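Local coordinates for protein beta-mannosidase (Trichoderma harzianum, PDB 4CVU) that probably hydrolyses terminal beta-linked mannose residues from the non-reducing ends of mannosides, as a fungal glycoside hydrolase of family 2, at residues G386-P391 with L704-N709; M418-S423 with W444-F449. All coordinates share one frame; numbering follows the deposited sequence.

Interaction 1 (G386-P391 with L704-N709); sequences GANLIP and LYWQLN
Gly386 O accepts the backbone N of Tyr705, one of the bonds that pair strands 380-389 and 702-705 in parallel, consistent with the closure of a TIM barrel. Ala387 then lays its CB over the centre of the Tyr705 ring, a CH-pi contact with CB 3.7 Å from the ring centroid. The ring lies there because Tyr705 CG sits between its own backbone N and carbonyl carbon (chi1 72°). Its OH bonds to Gln414.

Asn388 N donates to Tyr705 O at 3.0 Å, almost in line with that carbonyl. Asn388 ND2 also donates to Tyr705 O, from above the carbonyl plane, 3.1 Å away and nearly straight (170°). The amide crosses Trp706 with the two planes 46° apart, and Asn388 CG lies 3.3 Å from Trp706 CE3. Asn388 OD1 turns to Arg420. Asn388 O accepts Leu708 N at 2.9 Å, just past the cis peptide bond between Trp706 and Gln707.

Leu389 CD1 touches Leu708 CD2. Ile390 meets the amide of Asn709 with both backbone polar atoms. Its N donates to a lone pair of Asn709 OD1 at 3.0 Å, and its O accepts Asn709 ND2 at 2.9 Å. The Asn709 amide thus pairs with the Ile390 backbone much as a strand neighbour would. All of this is buried, so these bonds satisfy polar groups among aromatic and aliphatic side chains and fix how the amides are turned.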
loop_
_atom_site.group_PDB
_atom_site.type_symbol
_atom_site.label_atom_id
_atom_site.label_comp_id
_atom_site.label_asym_id
_atom_site.label_seq_id
_atom_site.Cartn_x
_atom_site.Cartn_y
_atom_site.Cartn_z
ATOM N N GLY A 386 6.307 -14.727 31.782
ATOM C CA GLY A 386 6.483 -13.685 30.765
ATOM C C GLY A 386 6.831 -14.261 29.412
ATOM O O GLY A 386 6.210 -15.269 28.980
ATOM N N ALA A 387 7.775 -13.590 28.731
ATOM C CA ALA A 387 8.086 -13.860 27.302
ATOM C C ALA A 387 9.467 -13.347 26.893
ATOM O O ALA A 387 10.161 -12.743 27.711
ATOM C CB ALA A 387 7.025 -13.267 26.388
ATOM N N ASN A 388 9.853 -13.598 25.635
ATOM C CA ASN A 388 11.135 -13.144 25.087
ATOM C C ASN A 388 10.945 -11.831 24.316
ATOM O O ASN A 388 10.125 -11.742 23.437
ATOM C CB ASN A 388 11.696 -14.180 24.170
ATOM C CG ASN A 388 12.186 -15.425 24.941
ATOM O OD1 ASN A 388 13.395 -15.583 25.183
ATOM N ND2 ASN A 388 11.284 -16.281 25.316
ATOM N N LEU A 389 11.687 -10.831 24.692
ATOM C CA LEU A 389 11.652 -9.518 24.043
ATOM C C LEU A 389 12.704 -9.496 22.951
ATOM O O LEU A 389 13.900 -9.688 23.213
ATOM C CB LEU A 389 11.960 -8.448 25.070
ATOM C CG LEU A 389 12.073 -7.029 24.497
ATOM C CD1 LEU A 389 10.709 -6.584 24.028
ATOM C CD2 LEU A 389 12.636 -6.107 25.561
ATOM N N ILE A 390 12.269 -9.247 21.726
ATOM C CA ILE A 390 13.163 -9.054 20.594
ATOM C C ILE A 390 13.152 -7.553 20.242
ATOM O O ILE A 390 12.306 -6.804 20.742
ATOM C CB ILE A 390 12.774 -9.911 19.377
ATOM C CG1 ILE A 390 11.419 -9.488 18.828
ATOM C CG2 ILE A 390 12.784 -11.406 19.740
ATOM C CD1 ILE A 390 11.323 -9.559 17.327
ATOM N N PRO A 391 14.107 -7.098 19.440
ATOM C CA PRO A 391 14.088 -5.650 19.127
ATOM C C PRO A 391 12.764 -5.251 18.490
ATOM O O PRO A 391 12.329 -5.891 17.542
ATOM C CB PRO A 391 15.235 -5.486 18.141
ATOM C CG PRO A 391 16.123 -6.660 18.413
ATOM C CD PRO A 391 15.247 -7.788 18.808
ATOM N N LEU A 704 8.483 -18.506 30.008
ATOM C CA LEU A 704 8.721 -17.354 29.099
ATOM C C LEU A 704 8.446 -17.779 27.676
ATOM O O LEU A 704 9.281 -18.408 27.018
ATOM C CB LEU A 704 10.163 -16.835 29.224
ATOM C CG LEU A 704 10.695 -16.517 30.620
ATOM C CD1 LEU A 704 12.169 -16.127 30.599
ATOM C CD2 LEU A 704 9.888 -15.446 31.312
ATOM N N TYR A 705 7.271 -17.466 27.178
ATOM C CA TYR A 705 6.941 -17.889 25.824
ATOM C C TYR A 705 7.754 -17.162 24.740
ATOM O O TYR A 705 8.244 -16.023 24.918
ATOM C CB TYR A 705 5.428 -17.845 25.587
ATOM C CG TYR A 705 4.750 -16.464 25.452
ATOM C CD1 TYR A 705 4.916 -15.694 24.316
ATOM C CD2 TYR A 705 3.897 -15.983 26.448
ATOM C CE1 TYR A 705 4.249 -14.464 24.177
ATOM C CE2 TYR A 705 3.235 -14.768 26.316
ATOM C CZ TYR A 705 3.413 -14.013 25.183
ATOM O OH TYR A 705 2.759 -12.793 25.035
ATOM N N TRP A 706 7.912 -17.855 23.618
ATOM C CA TRP A 706 8.555 -17.297 22.427
ATOM C C TRP A 706 7.442 -16.879 21.466
ATOM O O TRP A 706 6.721 -17.747 20.968
ATOM C CB TRP A 706 9.512 -18.330 21.760
ATOM C CG TRP A 706 10.242 -17.615 20.688
ATOM C CD1 TRP A 706 9.822 -17.422 19.427
ATOM C CD2 TRP A 706 11.427 -16.820 20.840
ATOM N NE1 TRP A 706 10.666 -16.603 18.752
ATOM C CE2 TRP A 706 11.676 -16.217 19.598
ATOM C CE3 TRP A 706 12.316 -16.600 21.888
ATOM C CZ2 TRP A 706 12.752 -15.412 19.376
ATOM C CZ3 TRP A 706 13.399 -15.776 21.677
ATOM C CH2 TRP A 706 13.609 -15.182 20.422
ATOM N N GLN A 707 7.237 -15.592 21.153
ATOM C CA GLN A 707 8.027 -14.445 21.538
ATOM C C GLN A 707 7.019 -13.346 21.849
ATOM O O GLN A 707 5.845 -13.449 21.467
ATOM C CB GLN A 707 8.932 -13.979 20.385
ATOM C CG GLN A 707 8.187 -13.627 19.110
ATOM C CD GLN A 707 9.047 -13.583 17.861
ATOM O OE1 GLN A 707 9.443 -14.616 17.340
ATOM N NE2 GLN A 707 9.312 -12.378 17.351
ATOM N N LEU A 708 7.444 -12.329 22.590
ATOM C CA LEU A 708 6.504 -11.318 23.004
ATOM C C LEU A 708 6.034 -10.590 21.780
ATOM O O LEU A 708 4.831 -10.417 21.575
ATOM C CB LEU A 708 7.150 -10.323 23.990
ATOM C CG LEU A 708 6.361 -9.001 24.242
ATOM C CD1 LEU A 708 5.133 -9.254 25.065
ATOM C CD2 LEU A 708 7.214 -8.031 24.986
ATOM N N ASN A 709 6.999 -10.138 20.971
ATOM C CA ASN A 709 6.744 -9.011 20.073
ATOM C C ASN A 709 7.336 -9.165 18.670
ATOM O O ASN A 709 8.200 -10.031 18.457
ATOM C CB ASN A 709 7.246 -7.722 20.727
ATOM C CG ASN A 709 8.755 -7.702 20.887
ATOM O OD1 ASN A 709 9.339 -8.639 21.430
ATOM N ND2 ASN A 709 9.399 -6.635 20.415
#

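Interaction 2 (M418-S423 with W444-F449); sequences MLRVWS and WSEFQF
Arg420 and Glu446 form a buried salt bridge. The guanidinium grips the carboxylate side-on, with NE on one oxygen and NH2 on the other. Arg420 NE to Glu446 OE2 is short, 2.6 Å, and meets the oxygen from above the carboxylate plane. Arg420 NH2 reaches the syn lone pair of Glu446 OE1 at 3.1 Å. The two planes are 53° apart.

Further hydrogen bonds hold the same carboxylate. Trp444 NE1 uses the anti lone pair of Glu446 OE2, at 2.8 Å. Ser423 OG donates to Glu446 OE1 at 2.8 Å, on the anti side, and Ser423 N adds a weak bond. Each oxygen therefore has several donors, which would favour the charged form. An alanine in place of Glu446 would probably leave the Arg420 charge without this mate, and Trp444 NE1 and Ser423 OG without their acceptor.

Backbone bonds set the parallel register. Trp444 N donates to Leu419 O, and Val421 N to Trp444 O. Beyond the strands, one water joins Trp422 O to Gln448 NE2.

The apolar part lies beside the salt bridge. Arg420 is extended from CG to NE, with CG anti to the backbone N (chi1 164°), which carries its CD over one face of the Trp444 indole. CD lies 3.6 Å from Trp444 CE2. Met418 SD approaches that indole at its edge.

These strands belong to one beta-alpha-beta unit with helix 430-439. Strand 481-485 packs against Trp444, and helix 458-475 against Phe447 and Phe449.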
loop_
_atom_site.group_PDB
_atom_site.type_symbol
_atom_site.label_atom_id
_atom_site.label_comp_id
_atom_site.label_asym_id
_atom_site.label_seq_id
_atom_site.Cartn_x
_atom_site.Cartn_y
_atom_site.Cartn_z
ATOM N N MET A 418 8.527 -10.936 34.245
ATOM C CA MET A 418 9.848 -11.075 33.634
ATOM C C MET A 418 9.765 -11.025 32.110
ATOM O O MET A 418 8.784 -11.510 31.521
ATOM C CB MET A 418 10.490 -12.429 34.057
ATOM C CG MET A 418 11.920 -12.616 33.595
ATOM S SD MET A 418 12.630 -14.191 34.185
ATOM C CE MET A 418 13.250 -13.725 35.781
ATOM N N LEU A 419 10.773 -10.380 31.507
ATOM C CA LEU A 419 11.130 -10.538 30.118
ATOM C C LEU A 419 12.542 -11.076 30.008
ATOM O O LEU A 419 13.463 -10.650 30.745
ATOM C CB LEU A 419 11.030 -9.203 29.323
ATOM C CG LEU A 419 9.675 -8.527 29.267
ATOM C CD1 LEU A 419 9.788 -7.103 28.725
ATOM C CD2 LEU A 419 8.705 -9.310 28.426
ATOM N N ARG A 420 12.754 -11.980 29.055
ATOM C CA ARG A 420 14.084 -12.316 28.639
ATOM C C ARG A 420 14.483 -11.439 27.486
ATOM O O ARG A 420 13.864 -11.522 26.428
ATOM C CB ARG A 420 14.181 -13.771 28.195
ATOM C CG ARG A 420 15.444 -14.042 27.409
ATOM C CD ARG A 420 15.731 -15.527 27.398
ATOM N NE ARG A 420 16.885 -15.853 26.564
ATOM C CZ ARG A 420 16.878 -16.601 25.462
ATOM N NH1 ARG A 420 15.768 -17.129 24.966
ATOM N NH2 ARG A 420 18.017 -16.826 24.839
ATOM N N VAL A 421 15.508 -10.621 27.690
ATOM C CA VAL A 421 16.032 -9.746 26.663
ATOM C C VAL A 421 16.999 -10.574 25.802
ATOM O O VAL A 421 18.180 -10.714 26.100
ATOM C CB VAL A 421 16.705 -8.481 27.237
ATOM C CG1 VAL A 421 17.067 -7.512 26.122
ATOM C CG2 VAL A 421 15.798 -7.799 28.214
ATOM N N TRP A 422 16.437 -11.096 24.719
ATOM C CA TRP A 422 17.031 -12.071 23.843
ATOM C C TRP A 422 18.287 -11.575 23.133
ATOM O O TRP A 422 18.330 -10.443 22.677
ATOM C CB TRP A 422 15.960 -12.460 22.797
ATOM C CG TRP A 422 16.472 -13.362 21.700
ATOM C CD1 TRP A 422 16.598 -14.727 21.769
ATOM C CD2 TRP A 422 16.926 -12.977 20.409
ATOM N NE1 TRP A 422 17.076 -15.214 20.574
ATOM C CE2 TRP A 422 17.301 -14.158 19.729
ATOM C CE3 TRP A 422 17.083 -11.743 19.756
ATOM C CZ2 TRP A 422 17.821 -14.143 18.426
ATOM C CZ3 TRP A 422 17.578 -11.726 18.466
ATOM C CH2 TRP A 422 17.953 -12.915 17.814
ATOM N N SER A 423 19.304 -12.428 23.029
ATOM C CA SER A 423 20.496 -12.105 22.204
ATOM C C SER A 423 20.371 -12.831 20.864
ATOM O O SER A 423 20.014 -14.007 20.856
ATOM C CB SER A 423 21.800 -12.496 22.934
ATOM O OG SER A 423 21.813 -13.895 23.299
ATOM N N TRP A 444 15.905 -10.483 32.387
ATOM C CA TRP A 444 16.959 -11.423 32.210
ATOM C C TRP A 444 17.721 -10.985 30.978
ATOM O O TRP A 444 17.211 -11.110 29.924
ATOM C CB TRP A 444 16.342 -12.796 32.047
ATOM C CG TRP A 444 17.050 -13.834 31.253
ATOM C CD1 TRP A 444 18.110 -13.703 30.410
ATOM C CD2 TRP A 444 16.749 -15.218 31.275
ATOM N NE1 TRP A 444 18.451 -14.900 29.887
ATOM C CE2 TRP A 444 17.635 -15.856 30.398
ATOM C CE3 TRP A 444 15.774 -15.968 31.901
ATOM C CZ2 TRP A 444 17.605 -17.228 30.169
ATOM C CZ3 TRP A 444 15.757 -17.337 31.685
ATOM C CH2 TRP A 444 16.639 -17.940 30.818
ATOM N N SER A 445 18.975 -10.599 31.120
ATOM C CA SER A 445 19.735 -10.001 30.075
ATOM C C SER A 445 20.854 -10.859 29.537
ATOM O O SER A 445 21.282 -11.795 30.195
ATOM C CB SER A 445 20.253 -8.627 30.489
ATOM O OG SER A 445 19.192 -7.908 31.016
ATOM N N GLU A 446 21.278 -10.546 28.318
ATOM C CA GLU A 446 22.224 -11.414 27.612
ATOM C C GLU A 446 23.275 -10.607 26.872
ATOM O O GLU A 446 23.050 -9.455 26.504
ATOM C CB GLU A 446 21.471 -12.365 26.659
ATOM C CG GLU A 446 20.520 -13.298 27.418
ATOM C CD GLU A 446 19.963 -14.498 26.633
ATOM O OE1 GLU A 446 20.084 -14.609 25.406
ATOM O OE2 GLU A 446 19.358 -15.356 27.287
ATOM N N PHE A 447 24.438 -11.219 26.675
ATOM C CA PHE A 447 25.485 -10.647 25.842
ATOM C C PHE A 447 25.218 -10.954 24.358
ATOM O O PHE A 447 24.637 -11.993 24.034
ATOM C CB PHE A 447 26.862 -11.191 26.254
ATOM C CG PHE A 447 27.252 -10.913 27.698
ATOM C CD1 PHE A 447 26.784 -9.808 28.388
ATOM C CD2 PHE A 447 28.141 -11.765 28.346
ATOM C CE1 PHE A 447 27.169 -9.570 29.687
ATOM C CE2 PHE A 447 28.536 -11.528 29.655
ATOM C CZ PHE A 447 28.039 -10.427 30.332
ATOM N N GLN A 448 25.670 -10.083 23.435
ATOM C CA GLN A 448 25.223 -10.196 22.035
ATOM C C GLN A 448 25.902 -11.306 21.230
ATOM O O GLN A 448 26.681 -11.066 20.332
ATOM C CB GLN A 448 25.286 -8.821 21.346
ATOM C CG GLN A 448 24.571 -7.727 22.124
ATOM C CD GLN A 448 23.150 -8.094 22.493
ATOM O OE1 GLN A 448 22.421 -8.641 21.686
ATOM N NE2 GLN A 448 22.739 -7.766 23.704
ATOM N N PHE A 449 25.612 -12.549 21.579
ATOM C CA PHE A 449 26.152 -13.676 20.869
ATOM C C PHE A 449 25.038 -14.733 20.701
ATOM O O PHE A 449 24.373 -15.085 21.674
ATOM C CB PHE A 449 27.324 -14.282 21.646
ATOM C CG PHE A 449 28.457 -13.326 21.879
ATOM C CD1 PHE A 449 29.501 -13.220 20.954
ATOM C CD2 PHE A 449 28.497 -12.546 23.032
ATOM C CE1 PHE A 449 30.569 -12.343 21.195
ATOM C CE2 PHE A 449 29.534 -11.670 23.258
ATOM C CZ PHE A 449 30.579 -11.566 22.328
HETATM O O HOH W 1 19.734 -8.290 23.986
#

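Interactions 1 and 2 lie in one mixed sheet, their centres about 10 Å apart, and strands 380-389 and 418-421 are neighbours in it. Leu389 N binds Arg420 O at 2.9 Å. Asn388 OD1 meets Arg420 NH1 at 2.8 Å, so the arginine of interaction 2 also steadies the amide of interaction 1. The indoles meet edge-to-face, Trp706 CH2 lying 3.3 Å from Trp422 CD1. Interaction 1 joins the last strand of the parallel set, 702-705, to the first, as in the closure of a TIM barrel. Both contacts run off C-terminal strand ends, where the active site probably lies, as in other family 2 enzymes. Arg420 also forms a salt bridge with Glu594.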